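Local coordinates for choline/ethanolamine kinase family protein (PDB 3DXQ) that probably transfers phosphate to ethanolamine or a related small alcohol such as choline, at residues F100-F114 and G216-Y230. Residues are numbered along the deposited sequence; the frame is centred on the assembly and turned at random.
Sequences FKTRPGSPARAGEAF and GKFNANQDEELMRAY
Helices 106-114 and 220-230 run in roughly the same direction, crossing at -34° with their axes 7.2 Å apart, closest in backbone where Gly-111 lies against Tyr-230. Gly-111, without a side chain, also lies directly against Leu-226; one turn earlier, Ala-108 CB rests on Ala-229 CB at 3.6 Å. Glu-225 holds the start of helix 106-114. With CG anti to its own backbone N (chi1 -168°) and the chain extended beyond it, the carboxylate crosses the Pro-107 ring at a slant, OE2 3.3 Å from Pro-107 CD; OE2 also accepts from Ala-108 N at 2.9 Å, the donor standing above the carboxylate plane. Replacing Glu-225 by alanine would probably leave that first-turn amide without its acceptor and open a gap beside Pro-107. Both helices belong to the helical part of an APH-type phosphotransferase fold, related to the protein kinases; helix 206-215 packs on Ala-110, Phe-114 and Phe-218. Leu-226 CD1 rests against the helix bond from Gly-111 N to Pro-107 O, 3.6 Å from both atoms, and points to the edge of the Phe-114 ring. At the other end, Phe-218 turns its edge to the face of Phe-100 in a T-shaped pair, planes at 60° and centroids 5.2 Å apart. Gln-222 OE1 accepts from Asn-219 N while Asn-219 OD1 accepts from Gln-222 N, the two bonds of a capping box, and Gln-222 NE2 gives a weak bond to Phe-100 O. The Lys-101 side chain crosses that of Gln-222 at about a right angle, and its NZ donates to Lys-217 O at 3.0 Å from above the carbonyl plane.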
# COMPACT_ATOMS: atom_id res chain seq x y z
N PHE A 100 -4.27 -10.66 10.45
CA PHE A 100 -3.26 -11.40 9.67
C PHE A 100 -2.56 -12.49 10.48
O PHE A 100 -2.03 -13.42 9.91
CB PHE A 100 -2.24 -10.47 8.99
CG PHE A 100 -2.62 -10.08 7.57
CD1 PHE A 100 -2.65 -11.04 6.56
CD2 PHE A 100 -2.93 -8.77 7.24
CE1 PHE A 100 -3.00 -10.69 5.25
CE2 PHE A 100 -3.25 -8.42 5.96
CZ PHE A 100 -3.29 -9.39 4.95
N LYS A 101 -2.55 -12.34 11.79
CA LYS A 101 -2.07 -13.40 12.71
C LYS A 101 -3.26 -14.33 13.02
O LYS A 101 -3.11 -15.54 13.11
CB LYS A 101 -1.57 -12.80 14.04
CG LYS A 101 -0.57 -11.65 13.98
CD LYS A 101 0.90 -12.10 14.03
CE LYS A 101 1.83 -10.97 14.54
NZ LYS A 101 1.64 -9.67 13.86
N THR A 102 -4.44 -13.75 13.17
CA THR A 102 -5.67 -14.47 13.56
C THR A 102 -6.29 -15.41 12.52
O THR A 102 -6.81 -16.47 12.87
CB THR A 102 -6.78 -13.44 13.97
OG1 THR A 102 -6.62 -13.12 15.36
CG2 THR A 102 -8.22 -13.96 13.72
N ARG A 103 -6.28 -15.02 11.25
CA ARG A 103 -6.98 -15.80 10.22
C ARG A 103 -5.96 -16.67 9.50
O ARG A 103 -5.18 -16.17 8.69
CB ARG A 103 -7.73 -14.86 9.27
CG ARG A 103 -8.71 -13.92 10.01
CD ARG A 103 -9.27 -12.79 9.15
NE ARG A 103 -10.05 -13.30 8.02
CZ ARG A 103 -11.29 -13.78 8.10
NH1 ARG A 103 -11.92 -13.82 9.27
NH2 ARG A 103 -11.90 -14.22 7.02
N PRO A 104 -5.96 -17.98 9.79
CA PRO A 104 -4.91 -18.81 9.22
C PRO A 104 -4.96 -18.83 7.71
O PRO A 104 -6.04 -18.95 7.13
CB PRO A 104 -5.21 -20.20 9.79
CG PRO A 104 -6.61 -20.15 10.22
CD PRO A 104 -6.89 -18.76 10.63
N GLY A 105 -3.79 -18.70 7.08
CA GLY A 105 -3.69 -18.69 5.61
C GLY A 105 -3.84 -17.32 4.97
O GLY A 105 -3.66 -17.17 3.75
N SER A 106 -4.16 -16.31 5.78
CA SER A 106 -4.35 -14.95 5.27
C SER A 106 -3.08 -14.38 4.60
O SER A 106 -3.16 -13.78 3.53
CB SER A 106 -4.95 -14.01 6.35
OG SER A 106 -4.28 -14.04 7.61
N PRO A 107 -1.91 -14.59 5.19
CA PRO A 107 -0.75 -14.09 4.42
C PRO A 107 -0.65 -14.78 3.05
O PRO A 107 -0.37 -14.13 2.03
CB PRO A 107 0.44 -14.44 5.30
CG PRO A 107 -0.14 -14.52 6.71
CD PRO A 107 -1.52 -15.13 6.50
N ALA A 108 -0.92 -16.07 3.03
CA ALA A 108 -0.79 -16.81 1.78
C ALA A 108 -1.80 -16.24 0.78
O ALA A 108 -1.49 -16.04 -0.39
CB ALA A 108 -1.00 -18.30 2.01
N ARG A 109 -3.01 -15.96 1.26
CA ARG A 109 -4.04 -15.43 0.40
C ARG A 109 -3.66 -14.06 -0.12
O ARG A 109 -4.03 -13.72 -1.26
CB ARG A 109 -5.42 -15.44 1.10
CG ARG A 109 -5.99 -16.88 1.25
CD ARG A 109 -7.48 -16.94 1.63
NE ARG A 109 -7.77 -16.45 2.97
CZ ARG A 109 -7.49 -17.13 4.08
NH1 ARG A 109 -6.93 -18.32 4.02
NH2 ARG A 109 -7.78 -16.60 5.26
N ALA A 110 -2.92 -13.28 0.68
CA ALA A 110 -2.38 -12.00 0.20
C ALA A 110 -1.36 -12.24 -0.93
O ALA A 110 -1.38 -11.56 -1.95
CB ALA A 110 -1.73 -11.24 1.33
N GLY A 111 -0.48 -13.23 -0.75
CA GLY A 111 0.51 -13.60 -1.76
C GLY A 111 -0.14 -14.07 -3.04
O GLY A 111 0.29 -13.72 -4.14
N GLU A 112 -1.21 -14.84 -2.91
CA GLU A 112 -1.97 -15.30 -4.09
C GLU A 112 -2.58 -14.11 -4.82
O GLU A 112 -2.56 -14.08 -6.05
CB GLU A 112 -3.01 -16.36 -3.69
CG GLU A 112 -2.30 -17.75 -3.42
CD GLU A 112 -2.92 -18.66 -2.31
OE1 GLU A 112 -4.09 -18.48 -1.88
OE2 GLU A 112 -2.19 -19.60 -1.87
N ALA A 113 -3.06 -13.11 -4.08
CA ALA A 113 -3.66 -11.93 -4.71
C ALA A 113 -2.58 -11.16 -5.48
O ALA A 113 -2.79 -10.79 -6.65
CB ALA A 113 -4.33 -11.03 -3.69
N PHE A 114 -1.44 -10.90 -4.83
CA PHE A 114 -0.35 -10.24 -5.53
C PHE A 114 0.05 -11.04 -6.76
O PHE A 114 0.30 -10.49 -7.84
CB PHE A 114 0.88 -10.09 -4.63
CG PHE A 114 0.75 -9.03 -3.57
CD1 PHE A 114 0.13 -7.82 -3.83
CD2 PHE A 114 1.34 -9.22 -2.33
CE1 PHE A 114 0.05 -6.84 -2.84
CE2 PHE A 114 1.27 -8.24 -1.35
CZ PHE A 114 0.63 -7.05 -1.61
N GLY A 216 1.72 -4.85 8.04
CA GLY A 216 1.04 -5.88 8.85
C GLY A 216 1.79 -6.37 10.08
O GLY A 216 1.30 -7.25 10.79
N LYS A 217 2.98 -5.81 10.31
CA LYS A 217 3.85 -6.24 11.40
C LYS A 217 4.03 -7.75 11.32
O LYS A 217 3.85 -8.47 12.30
CB LYS A 217 3.28 -5.85 12.77
CG LYS A 217 2.78 -4.41 12.85
CD LYS A 217 2.62 -3.94 14.30
CE LYS A 217 1.92 -2.58 14.36
NZ LYS A 217 1.95 -1.95 15.72
N PHE A 218 4.37 -8.23 10.13
CA PHE A 218 4.52 -9.66 9.87
C PHE A 218 5.74 -10.20 10.54
O PHE A 218 6.79 -9.59 10.47
CB PHE A 218 4.65 -9.92 8.38
CG PHE A 218 3.35 -10.01 7.65
CD1 PHE A 218 2.23 -9.33 8.10
CD2 PHE A 218 3.28 -10.72 6.46
CE1 PHE A 218 1.03 -9.42 7.41
CE2 PHE A 218 2.09 -10.80 5.75
CZ PHE A 218 0.96 -10.15 6.22
N ASN A 219 5.61 -11.36 11.16
CA ASN A 219 6.79 -12.00 11.74
C ASN A 219 7.42 -12.86 10.65
O ASN A 219 6.86 -12.99 9.57
CB ASN A 219 6.46 -12.80 13.02
CG ASN A 219 5.41 -13.86 12.77
OD1 ASN A 219 5.28 -14.39 11.66
ND2 ASN A 219 4.65 -14.15 13.80
N ALA A 220 8.58 -13.45 10.95
CA ALA A 220 9.32 -14.29 10.01
C ALA A 220 8.43 -15.34 9.36
O ALA A 220 8.53 -15.57 8.15
CB ALA A 220 10.48 -14.96 10.70
N ASN A 221 7.60 -15.99 10.16
CA ASN A 221 6.72 -17.05 9.68
C ASN A 221 5.73 -16.57 8.64
O ASN A 221 5.53 -17.22 7.63
CB ASN A 221 5.98 -17.69 10.86
CG ASN A 221 6.91 -18.42 11.78
OD1 ASN A 221 6.90 -18.22 13.00
ND2 ASN A 221 7.78 -19.24 11.19
N GLN A 222 5.11 -15.42 8.90
CA GLN A 222 4.15 -14.84 8.00
C GLN A 222 4.80 -14.49 6.67
O GLN A 222 4.22 -14.72 5.59
CB GLN A 222 3.50 -13.61 8.64
CG GLN A 222 2.55 -13.95 9.78
CD GLN A 222 2.01 -12.72 10.47
OE1 GLN A 222 2.74 -12.02 11.18
NE2 GLN A 222 0.72 -12.49 10.32
N ASP A 223 6.02 -13.94 6.76
CA ASP A 223 6.79 -13.62 5.56
C ASP A 223 7.06 -14.86 4.72
O ASP A 223 6.93 -14.79 3.50
CB ASP A 223 8.11 -12.94 5.92
CG ASP A 223 7.94 -11.49 6.32
OD1 ASP A 223 6.82 -10.96 6.21
OD2 ASP A 223 8.94 -10.89 6.72
N GLU A 224 7.41 -15.98 5.34
CA GLU A 224 7.62 -17.21 4.58
C GLU A 224 6.31 -17.64 3.93
O GLU A 224 6.28 -18.00 2.77
CB GLU A 224 8.11 -18.36 5.47
CG GLU A 224 9.51 -18.15 6.03
CD GLU A 224 10.52 -17.77 4.94
OE1 GLU A 224 10.63 -18.51 3.92
OE2 GLU A 224 11.18 -16.71 5.11
N GLU A 225 5.24 -17.62 4.70
CA GLU A 225 3.96 -18.02 4.17
C GLU A 225 3.56 -17.12 2.98
O GLU A 225 3.05 -17.63 1.99
CB GLU A 225 2.89 -18.00 5.27
CG GLU A 225 1.62 -18.68 4.85
CD GLU A 225 0.46 -18.34 5.74
OE1 GLU A 225 0.61 -18.42 6.97
OE2 GLU A 225 -0.60 -18.00 5.20
N LEU A 226 3.83 -15.81 3.09
CA LEU A 226 3.52 -14.82 2.04
C LEU A 226 4.33 -15.10 0.77
O LEU A 226 3.79 -15.19 -0.32
CB LEU A 226 3.86 -13.41 2.54
CG LEU A 226 3.78 -12.22 1.57
CD1 LEU A 226 2.31 -11.91 1.13
CD2 LEU A 226 4.45 -10.99 2.17
N MSE A 227 5.64 -15.24 0.93
CA MSE A 227 6.53 -15.44 -0.21
C MSE A 227 6.31 -16.79 -0.87
O MSE A 227 6.29 -16.90 -2.11
CB MSE A 227 7.99 -15.25 0.22
CG MSE A 227 8.29 -13.81 0.58
SE MSE A 227 10.14 -13.43 1.11
CE MSE A 227 10.24 -14.79 2.65
N ARG A 228 6.13 -17.82 -0.06
CA ARG A 228 5.91 -19.14 -0.60
C ARG A 228 4.66 -19.15 -1.45
O ARG A 228 4.66 -19.73 -2.52
CB ARG A 228 5.84 -20.18 0.52
CG ARG A 228 5.55 -21.61 0.05
CD ARG A 228 5.52 -22.59 1.23
NE ARG A 228 6.87 -22.82 1.77
CZ ARG A 228 7.76 -23.69 1.26
NH1 ARG A 228 7.46 -24.43 0.19
NH2 ARG A 228 8.95 -23.80 1.83
N ALA A 229 3.59 -18.51 -0.98
CA ALA A 229 2.33 -18.47 -1.73
C ALA A 229 2.50 -17.62 -2.96
O ALA A 229 1.91 -17.92 -3.99
CB ALA A 229 1.18 -17.93 -0.87
N TYR A 230 3.30 -16.57 -2.85
CA TYR A 230 3.54 -15.66 -3.97
C TYR A 230 4.36 -16.27 -5.11
O TYR A 230 3.98 -16.13 -6.27
CB TYR A 230 4.22 -14.37 -3.50
CG TYR A 230 4.51 -13.41 -4.61
CD1 TYR A 230 3.48 -12.65 -5.18
CD2 TYR A 230 5.78 -13.30 -5.15
CE1 TYR A 230 3.73 -11.80 -6.25
CE2 TYR A 230 6.05 -12.42 -6.20
CZ TYR A 230 5.03 -11.67 -6.74
OH TYR A 230 5.31 -10.82 -7.78